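Local coordinates for hypothetical protein (Pseudomonas aeruginosa, PDB 2H9F), which probably isomerises methylaconitate as a PrpF-family enzyme, at residues S78-H83 / R136-N141; V73-S78 / A119-P124; I279-P284 / L304-S309. All blocks are in the same frame, centred on the assembly; numbering follows the deposited sequence.

How the interactions relate
Interactions 1 and 2 are neighbours, their centres 10 Å apart, and both include Ser78, the residue at which strand 71-77 gives way to the turn before strand 85-92. Their segments alternate along the chain, so the end of strand 71-77 packs on the loop after helix 106-118, and the turn that follows it packs on strand 131-139. Interaction 3 comes later in sequence and lies on the other side of the chain's centre, with nearest atoms about 24 Å from interaction 1 and about 26 Å from interaction 2. It is a buried pairing of strands 278-283 and 303-309. The contacts thus lie in two well-separated regions of the chain.

Interaction 1 of 3, residues S78-H83 / R136-N141; sequences SSQPGH and RIWQAN. With SO4 (sulfate ion), chain E.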
loop_
_atom_site.group_PDB
_atom_site.type_symbol
_atom_site.label_atom_id
_atom_site.label_comp_id
_atom_site.label_asym_id
_atom_site.label_seq_id
_atom_site.Cartn_x
_atom_site.Cartn_y
_atom_site.Cartn_z
ATOM N N SER A 78 -29.739 11.995 -2.627
ATOM C CA SER A 78 -30.401 11.199 -3.622
ATOM C C SER A 78 -31.565 11.907 -4.282
ATOM O O SER A 78 -32.357 12.580 -3.626
ATOM C CB SER A 78 -30.937 9.954 -2.977
ATOM O OG SER A 78 -31.411 9.086 -3.960
ATOM N N SER A 79 -31.687 11.678 -5.579
ATOM C CA SER A 79 -32.868 12.073 -6.358
ATOM C C SER A 79 -33.918 10.965 -6.319
ATOM O O SER A 79 -35.081 11.169 -6.664
ATOM C CB SER A 79 -32.416 12.264 -7.813
ATOM O OG SER A 79 -31.346 11.327 -8.077
ATOM N N GLN A 80 -33.485 9.791 -5.879
ATOM C CA GLN A 80 -34.281 8.597 -5.923
ATOM C C GLN A 80 -35.265 8.573 -4.717
ATOM O O GLN A 80 -34.866 8.693 -3.573
ATOM C CB GLN A 80 -33.301 7.419 -5.972
ATOM C CG GLN A 80 -33.892 6.072 -6.237
ATOM C CD GLN A 80 -34.523 5.933 -7.614
ATOM O OE1 GLN A 80 -34.049 6.521 -8.609
ATOM N NE2 GLN A 80 -35.606 5.134 -7.676
ATOM N N PRO A 81 -36.580 8.489 -4.981
ATOM C CA PRO A 81 -37.531 8.480 -3.873
ATOM C C PRO A 81 -37.212 7.421 -2.848
ATOM O O PRO A 81 -36.866 6.300 -3.218
ATOM C CB PRO A 81 -38.858 8.147 -4.546
ATOM C CG PRO A 81 -38.686 8.612 -5.904
ATOM C CD PRO A 81 -37.260 8.429 -6.278
ATOM N N GLY A 82 -37.332 7.780 -1.577
ATOM C CA GLY A 82 -37.085 6.854 -0.482
ATOM C C GLY A 82 -35.635 6.555 -0.199
ATOM O O GLY A 82 -35.305 5.548 0.432
ATOM N N HIS A 83 -34.751 7.447 -0.620
ATOM C CA HIS A 83 -33.338 7.273 -0.377
ATOM C C HIS A 83 -32.728 8.567 0.121
ATOM O O HIS A 83 -33.177 9.641 -0.212
ATOM C CB HIS A 83 -32.669 6.803 -1.678
ATOM C CG HIS A 83 -33.047 5.406 -2.081
ATOM N ND1 HIS A 83 -34.152 5.121 -2.862
ATOM C CD2 HIS A 83 -32.475 4.211 -1.786
ATOM C CE1 HIS A 83 -34.238 3.807 -3.023
ATOM N NE2 HIS A 83 -33.220 3.236 -2.401
ATOM N N ARG A 136 -30.413 5.321 4.028
ATOM C CA ARG A 136 -30.932 4.640 2.848
ATOM C C ARG A 136 -30.095 4.997 1.610
ATOM O O ARG A 136 -30.183 6.121 1.094
ATOM C CB ARG A 136 -32.382 5.047 2.634
ATOM C CG ARG A 136 -33.289 4.766 3.858
ATOM C CD ARG A 136 -34.645 5.486 3.725
ATOM N NE ARG A 136 -34.476 6.939 3.739
ATOM C CZ ARG A 136 -35.401 7.825 3.391
ATOM N NH1 ARG A 136 -36.609 7.446 3.010
ATOM N NH2 ARG A 136 -35.119 9.115 3.438
ATOM N N ILE A 137 -29.305 4.025 1.123
ATOM C CA ILE A 137 -28.299 4.251 0.073
ATOM C C ILE A 137 -28.805 3.732 -1.251
ATOM O O ILE A 137 -29.247 2.589 -1.342
ATOM C CB ILE A 137 -26.980 3.550 0.394
ATOM C CG1 ILE A 137 -26.455 4.021 1.755
ATOM C CG2 ILE A 137 -25.948 3.805 -0.738
ATOM C CD1 ILE A 137 -25.381 3.113 2.405
ATOM N N TRP A 138 -28.806 4.589 -2.267
ATOM C CA TRP A 138 -29.058 4.145 -3.630
ATOM C C TRP A 138 -27.708 3.871 -4.254
ATOM O O TRP A 138 -26.953 4.790 -4.473
ATOM C CB TRP A 138 -29.750 5.225 -4.397
ATOM C CG TRP A 138 -30.060 4.871 -5.790
ATOM C CD1 TRP A 138 -29.579 5.477 -6.911
ATOM C CD2 TRP A 138 -30.963 3.856 -6.236
ATOM N NE1 TRP A 138 -30.115 4.898 -8.025
ATOM C CE2 TRP A 138 -30.977 3.903 -7.642
ATOM C CE3 TRP A 138 -31.764 2.921 -5.585
ATOM C CZ2 TRP A 138 -31.763 3.039 -8.419
ATOM C CZ3 TRP A 138 -32.539 2.060 -6.354
ATOM C CH2 TRP A 138 -32.534 2.130 -7.759
ATOM N N GLN A 139 -27.389 2.595 -4.453
ATOM C CA GLN A 139 -26.166 2.178 -5.111
ATOM C C GLN A 139 -26.413 2.536 -6.564
ATOM O O GLN A 139 -27.155 1.873 -7.274
ATOM C CB GLN A 139 -25.907 0.682 -4.895
ATOM C CG GLN A 139 -24.465 0.284 -4.791
ATOM C CD GLN A 139 -23.677 0.729 -6.009
ATOM O OE1 GLN A 139 -24.127 0.500 -7.132
ATOM N NE2 GLN A 139 -22.487 1.369 -5.799
ATOM N N ALA A 140 -25.788 3.642 -6.971
ATOM C CA ALA A 140 -25.987 4.245 -8.293
ATOM C C ALA A 140 -25.299 3.451 -9.418
ATOM O O ALA A 140 -25.747 3.507 -10.550
ATOM C CB ALA A 140 -25.519 5.717 -8.283
ATOM N N ASN A 141 -24.246 2.692 -9.096
ATOM C CA ASN A 141 -23.550 1.866 -10.113
ATOM C C ASN A 141 -24.446 0.796 -10.632
ATOM O O ASN A 141 -24.590 0.668 -11.837
ATOM C CB ASN A 141 -22.236 1.239 -9.581
ATOM C CG ASN A 141 -21.249 2.316 -9.005
ATOM O OD1 ASN A 141 -21.419 2.764 -7.871
ATOM N ND2 ASN A 141 -20.265 2.738 -9.801
HETATM S S SO4 E . -38.726 11.219 -1.068
HETATM O O1 SO4 E . -39.033 11.123 -2.510
HETATM O O2 SO4 E . -37.994 12.451 -0.794
HETATM O O3 SO4 E . -39.983 11.253 -0.310
HETATM O O4 SO4 E . -37.905 10.094 -0.599
#
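Aromatic and CH-pi contacts carry this meeting of a turn with a strand, centred on Trp138. Gln80 CG lies over the middle of its six-membered ring, 3.8 Å from the centroid and 17° off the normal, and the Gln80 amide continues the stack with its plane nearly parallel to the indole. With CG anti to the backbone N (chi1 -171°), the Gln80 chain bends at chi2 to follow that face. His83 meets the indole differently: Trp138 points its edge at the imidazole face in a T-shaped pair, Trp138 CE3 coming 3.5 Å from His83 NE2, with planes at 67°.

Polar bonds shape the turn. A type II turn from Gln80 to His83 is closed by a weak His83 N to Gln80 O bond (3.2 Å). Ser78 OG accepts from Gln80 N at 2.9 Å in an ST turn and also bonds Asp86 OD1. His83 ND1 donates to Pro81 O at 3.0 Å, while NE2 bonds Thr145 OG1. The Arg136 guanidinium lays one face against the Gly82-His83 peptide and salt-bridges Asp84. Gly82 N donates to sulfate O4 at 2.6 Å.

The turn leads into strand 85-92, which runs parallel to strand 131-139; strand 144-153 flanks the latter on its other edge.

Interaction 2 of 3, residues V73-S78 / A119-P124; sequences VILSKS and AGLVDP
Leu121 packs its methyls against Leu75 and Lys77 at the end of strand 71-77. The two methyls divide the work: Leu121 CD1 reaches Leu75 CB at 3.7 Å, and Leu121 CD2 meets Lys77 CG at 3.8 Å. The Leu121 side chain starts with CG anti to the carbonyl carbon (chi1 -65°), an orientation that directs its branches at the strand, and it buries more surface here than any other residue of the pair of segments.

The direct hydrogen bond comes from the same lysine. Its chain bends at chi3 and chi4 (77° and 80°), curling NZ back over the loop to donate to Leu121 O at 2.8 Å. The ammonium stands well above the carbonyl plane instead of approaching along a lone pair. A water accepts from Lys77 NZ at 2.6 Å and donates to Gly120 O at 3.3 Å, so the ammonium bonds Leu121 O directly and reaches Gly120 O less firmly through solvent.

Gly120, with positive phi, ends helix 106-118 in a Schellman motif, bringing the chain round to Leu121. Leu75 also packs on Phe115 and Ala116 of that helix, while Leu121 rests on Val85 of strand 85-92.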
loop_
_atom_site.group_PDB
_atom_site.type_symbol
_atom_site.label_atom_id
_atom_site.label_comp_id
_atom_site.label_asym_id
_atom_site.label_seq_id
_atom_site.Cartn_x
_atom_site.Cartn_y
_atom_site.Cartn_z
ATOM N N VAL A 73 -14.921 7.319 -4.083
ATOM C CA VAL A 73 -16.379 7.285 -3.900
ATOM C C VAL A 73 -16.935 8.701 -3.918
ATOM O O VAL A 73 -16.347 9.601 -3.308
ATOM C CB VAL A 73 -16.731 6.609 -2.567
ATOM C CG1 VAL A 73 -18.242 6.796 -2.176
ATOM C CG2 VAL A 73 -16.356 5.127 -2.605
ATOM N N ILE A 74 -18.017 8.891 -4.684
ATOM C CA ILE A 74 -18.854 10.113 -4.675
ATOM C C ILE A 74 -20.211 9.805 -3.995
ATOM O O ILE A 74 -20.876 8.827 -4.342
ATOM C CB ILE A 74 -19.146 10.653 -6.102
ATOM C CG1 ILE A 74 -17.833 10.908 -6.872
ATOM C CG2 ILE A 74 -19.983 11.969 -5.994
ATOM C CD1 ILE A 74 -18.036 11.188 -8.375
ATOM N N LEU A 75 -20.570 10.610 -2.993
ATOM C CA LEU A 75 -21.920 10.625 -2.395
ATOM C C LEU A 75 -22.568 11.972 -2.689
ATOM O O LEU A 75 -21.884 13.013 -2.768
ATOM C CB LEU A 75 -21.877 10.435 -0.884
ATOM C CG LEU A 75 -22.213 9.056 -0.338
ATOM C CD1 LEU A 75 -21.223 8.073 -0.787
ATOM C CD2 LEU A 75 -22.264 9.108 1.172
ATOM N N SER A 76 -23.875 11.925 -2.920
ATOM C CA SER A 76 -24.713 13.098 -3.102
ATOM C C SER A 76 -26.091 12.785 -2.514
ATOM O O SER A 76 -26.447 11.601 -2.314
ATOM C CB SER A 76 -24.857 13.437 -4.582
ATOM O OG SER A 76 -25.466 12.378 -5.291
ATOM N N LYS A 77 -26.844 13.840 -2.218
ATOM C CA LYS A 77 -28.233 13.708 -1.851
ATOM C C LYS A 77 -28.962 13.005 -2.977
ATOM O O LYS A 77 -28.818 13.354 -4.146
ATOM C CB LYS A 77 -28.854 15.082 -1.566
ATOM C CG LYS A 77 -28.322 15.711 -0.244
ATOM C CD LYS A 77 -29.190 16.886 0.313
ATOM C CE LYS A 77 -30.480 16.376 1.018
ATOM N NZ LYS A 77 -30.263 15.878 2.416
ATOM N N SER A 78 -29.739 11.995 -2.627
ATOM C CA SER A 78 -30.401 11.199 -3.622
ATOM C C SER A 78 -31.565 11.907 -4.282
ATOM O O SER A 78 -32.357 12.580 -3.626
ATOM C CB SER A 78 -30.937 9.954 -2.977
ATOM O OG SER A 78 -31.411 9.086 -3.960
ATOM N N ALA A 119 -20.799 13.826 6.007
ATOM C CA ALA A 119 -20.940 14.786 4.939
ATOM C C ALA A 119 -22.152 15.682 5.012
ATOM O O ALA A 119 -22.299 16.580 4.154
ATOM C CB ALA A 119 -20.930 14.072 3.602
ATOM N N GLY A 120 -23.043 15.433 5.966
ATOM C CA GLY A 120 -24.216 16.277 6.151
ATOM C C GLY A 120 -25.255 16.030 5.098
ATOM O O GLY A 120 -26.042 16.931 4.782
ATOM N N LEU A 121 -25.288 14.834 4.529
ATOM C CA LEU A 121 -26.188 14.614 3.400
ATOM C C LEU A 121 -27.516 13.981 3.809
ATOM O O LEU A 121 -28.403 13.802 2.989
ATOM C CB LEU A 121 -25.496 13.758 2.340
ATOM C CG LEU A 121 -24.273 14.343 1.631
ATOM C CD1 LEU A 121 -23.546 13.244 0.869
ATOM C CD2 LEU A 121 -24.703 15.456 0.711
ATOM N N VAL A 122 -27.655 13.639 5.082
ATOM C CA VAL A 122 -28.892 13.007 5.570
ATOM C C VAL A 122 -29.806 14.016 6.261
ATOM O O VAL A 122 -29.365 14.823 7.062
ATOM C CB VAL A 122 -28.570 11.834 6.511
ATOM C CG1 VAL A 122 -29.849 11.204 7.055
ATOM C CG2 VAL A 122 -27.726 10.806 5.764
ATOM N N ASP A 123 -31.089 13.973 5.921
ATOM C CA ASP A 123 -32.096 14.811 6.570
ATOM C C ASP A 123 -31.910 14.673 8.089
ATOM O O ASP A 123 -31.912 13.573 8.634
ATOM C CB ASP A 123 -33.484 14.330 6.140
ATOM C CG ASP A 123 -34.642 15.137 6.753
ATOM O OD1 ASP A 123 -34.433 16.056 7.596
ATOM O OD2 ASP A 123 -35.786 14.820 6.341
ATOM N N PRO A 124 -31.717 15.791 8.784
ATOM C CA PRO A 124 -31.522 15.689 10.235
ATOM C C PRO A 124 -32.730 15.159 11.001
ATOM O O PRO A 124 -32.567 14.671 12.130
ATOM C CB PRO A 124 -31.200 17.115 10.647
ATOM C CG PRO A 124 -31.763 17.950 9.585
ATOM C CD PRO A 124 -31.640 17.180 8.310
HETATM O O HOH W 1 -29.225 17.435 4.286
#

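Interaction 3 of 3, residues I279-P284 / L304-S309; sequences IAFVAP and LVRALS
Phe281 and Arg306 face each other across two antiparallel strands. Arg306 CB stands over the Phe281 ring face, displaced toward its rim, 3.6 Å from the centroid and 21° off the normal, while Arg306 CG reaches Phe281 CE2 at 3.7 Å. A chi1 of 50° sets Phe281 CG between the backbone N and carbonyl carbon and swings the ring across the neighbouring strand. Arg306 bends at chi2, carrying its guanidinium away to Glu235 O, Thr234 O and a cation-pi contact with Tyr288; Arg306 NH1 also donates to Val305 O at 3.1 Å. On the same face, Ile279 CG2 lies 3.8 Å from Leu308 CB.

The opposite face holds smaller groups: Ala280 and Ala307 touch methyl to methyl, CB to CB at 3.7 Å, and Val282 lies side by side with Val305.

Phe281 N bonds Arg306 O at 2.8 Å, Arg306 N bonds Phe281 O at 2.9 Å, and Leu304 N bonds Ala283 O at 2.8 Å. Backbone bonds thus fix the register, and apolar side chains meet across both faces, Arg306 contributing its aliphatic base. Carbonyls meet the N-H groups of this buried arginine beside the Tyr288 ring, which probably offsets desolvation; Pro284 O stays buried without a partner.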
loop_
_atom_site.group_PDB
_atom_site.type_symbol
_atom_site.label_atom_id
_atom_site.label_comp_id
_atom_site.label_asym_id
_atom_site.label_seq_id
_atom_site.Cartn_x
_atom_site.Cartn_y
_atom_site.Cartn_z
ATOM N N ILE A 279 -18.017 -25.787 -1.956
ATOM C CA ILE A 279 -18.420 -26.997 -1.265
ATOM C C ILE A 279 -18.228 -26.720 0.213
ATOM O O ILE A 279 -17.175 -26.253 0.627
ATOM C CB ILE A 279 -17.589 -28.265 -1.714
ATOM C CG1 ILE A 279 -17.881 -29.501 -0.857
ATOM C CG2 ILE A 279 -16.090 -28.028 -1.690
ATOM C CD1 ILE A 279 -19.273 -30.056 -1.035
ATOM N N ALA A 280 -19.269 -26.963 1.006
ATOM C CA ALA A 280 -19.174 -26.710 2.452
ATOM C C ALA A 280 -19.972 -27.771 3.177
ATOM O O ALA A 280 -20.913 -28.347 2.633
ATOM C CB ALA A 280 -19.724 -25.330 2.785
ATOM N N PHE A 281 -19.588 -28.024 4.419
ATOM C CA PHE A 281 -20.294 -28.957 5.227
ATOM C C PHE A 281 -20.689 -28.270 6.509
ATOM O O PHE A 281 -19.939 -27.438 7.024
ATOM C CB PHE A 281 -19.507 -30.256 5.500
ATOM C CG PHE A 281 -18.091 -30.072 5.993
ATOM C CD1 PHE A 281 -17.071 -29.732 5.123
ATOM C CD2 PHE A 281 -17.750 -30.350 7.337
ATOM C CE1 PHE A 281 -15.744 -29.622 5.582
ATOM C CE2 PHE A 281 -16.439 -30.222 7.798
ATOM C CZ PHE A 281 -15.442 -29.869 6.939
ATOM N N VAL A 282 -21.870 -28.659 6.988
ATOM C CA VAL A 282 -22.541 -28.043 8.129
ATOM C C VAL A 282 -22.837 -29.046 9.239
ATOM O O VAL A 282 -22.939 -30.263 9.013
ATOM C CB VAL A 282 -23.880 -27.364 7.676
ATOM C CG1 VAL A 282 -23.600 -26.353 6.587
ATOM C CG2 VAL A 282 -24.920 -28.382 7.232
ATOM N N ALA A 283 -23.021 -28.515 10.440
ATOM C CA ALA A 283 -23.343 -29.323 11.582
ATOM C C ALA A 283 -24.050 -28.475 12.642
ATOM O O ALA A 283 -23.902 -27.256 12.710
ATOM C CB ALA A 283 -22.085 -29.952 12.174
ATOM N N PRO A 284 -24.832 -29.130 13.489
ATOM C CA PRO A 284 -25.338 -28.416 14.650
ATOM C C PRO A 284 -24.183 -27.966 15.509
ATOM O O PRO A 284 -23.093 -28.510 15.399
ATOM C CB PRO A 284 -26.163 -29.443 15.392
ATOM C CG PRO A 284 -26.132 -30.690 14.590
ATOM C CD PRO A 284 -25.255 -30.538 13.419
ATOM N N LEU A 304 -22.402 -24.863 12.829
ATOM C CA LEU A 304 -21.013 -24.867 12.374
ATOM C C LEU A 304 -21.071 -24.938 10.869
ATOM O O LEU A 304 -21.895 -25.655 10.349
ATOM C CB LEU A 304 -20.297 -26.112 12.842
ATOM C CG LEU A 304 -20.088 -26.243 14.375
ATOM C CD1 LEU A 304 -19.868 -27.723 14.740
ATOM C CD2 LEU A 304 -18.931 -25.352 14.763
ATOM N N VAL A 305 -20.152 -24.252 10.220
ATOM C CA VAL A 305 -19.972 -24.363 8.774
ATOM C C VAL A 305 -18.461 -24.384 8.477
ATOM O O VAL A 305 -17.669 -23.678 9.105
ATOM C CB VAL A 305 -20.629 -23.236 8.005
ATOM C CG1 VAL A 305 -20.560 -23.523 6.460
ATOM C CG2 VAL A 305 -22.091 -23.049 8.424
ATOM N N ARG A 306 -18.080 -25.256 7.546
ATOM C CA ARG A 306 -16.717 -25.333 7.039
ATOM C C ARG A 306 -16.803 -25.339 5.514
ATOM O O ARG A 306 -17.568 -26.118 4.944
ATOM C CB ARG A 306 -16.067 -26.621 7.534
ATOM C CG ARG A 306 -15.889 -26.761 9.086
ATOM C CD ARG A 306 -14.844 -25.794 9.566
ATOM N NE ARG A 306 -14.548 -25.866 10.992
ATOM C CZ ARG A 306 -15.168 -25.184 11.954
ATOM N NH1 ARG A 306 -16.230 -24.434 11.708
ATOM N NH2 ARG A 306 -14.739 -25.305 13.202
ATOM N N ALA A 307 -16.033 -24.478 4.849
ATOM C CA ALA A 307 -16.077 -24.403 3.399
ATOM C C ALA A 307 -14.703 -24.548 2.803
ATOM O O ALA A 307 -13.728 -24.129 3.383
ATOM C CB ALA A 307 -16.743 -23.089 2.942
ATOM N N LEU A 308 -14.645 -25.128 1.609
ATOM C CA LEU A 308 -13.407 -25.189 0.850
ATOM C C LEU A 308 -13.482 -24.159 -0.256
ATOM O O LEU A 308 -14.538 -23.954 -0.849
ATOM C CB LEU A 308 -13.190 -26.578 0.230
ATOM C CG LEU A 308 -12.789 -27.695 1.190
ATOM C CD1 LEU A 308 -14.012 -28.310 1.792
ATOM C CD2 LEU A 308 -11.956 -28.789 0.510
ATOM N N SER A 309 -12.362 -23.495 -0.522
ATOM C CA SER A 309 -12.242 -22.693 -1.745
ATOM C C SER A 309 -10.943 -23.087 -2.476
ATOM O O SER A 309 -9.902 -23.296 -1.855
ATOM C CB SER A 309 -12.241 -21.195 -1.442
ATOM O OG SER A 309 -12.273 -20.444 -2.660
#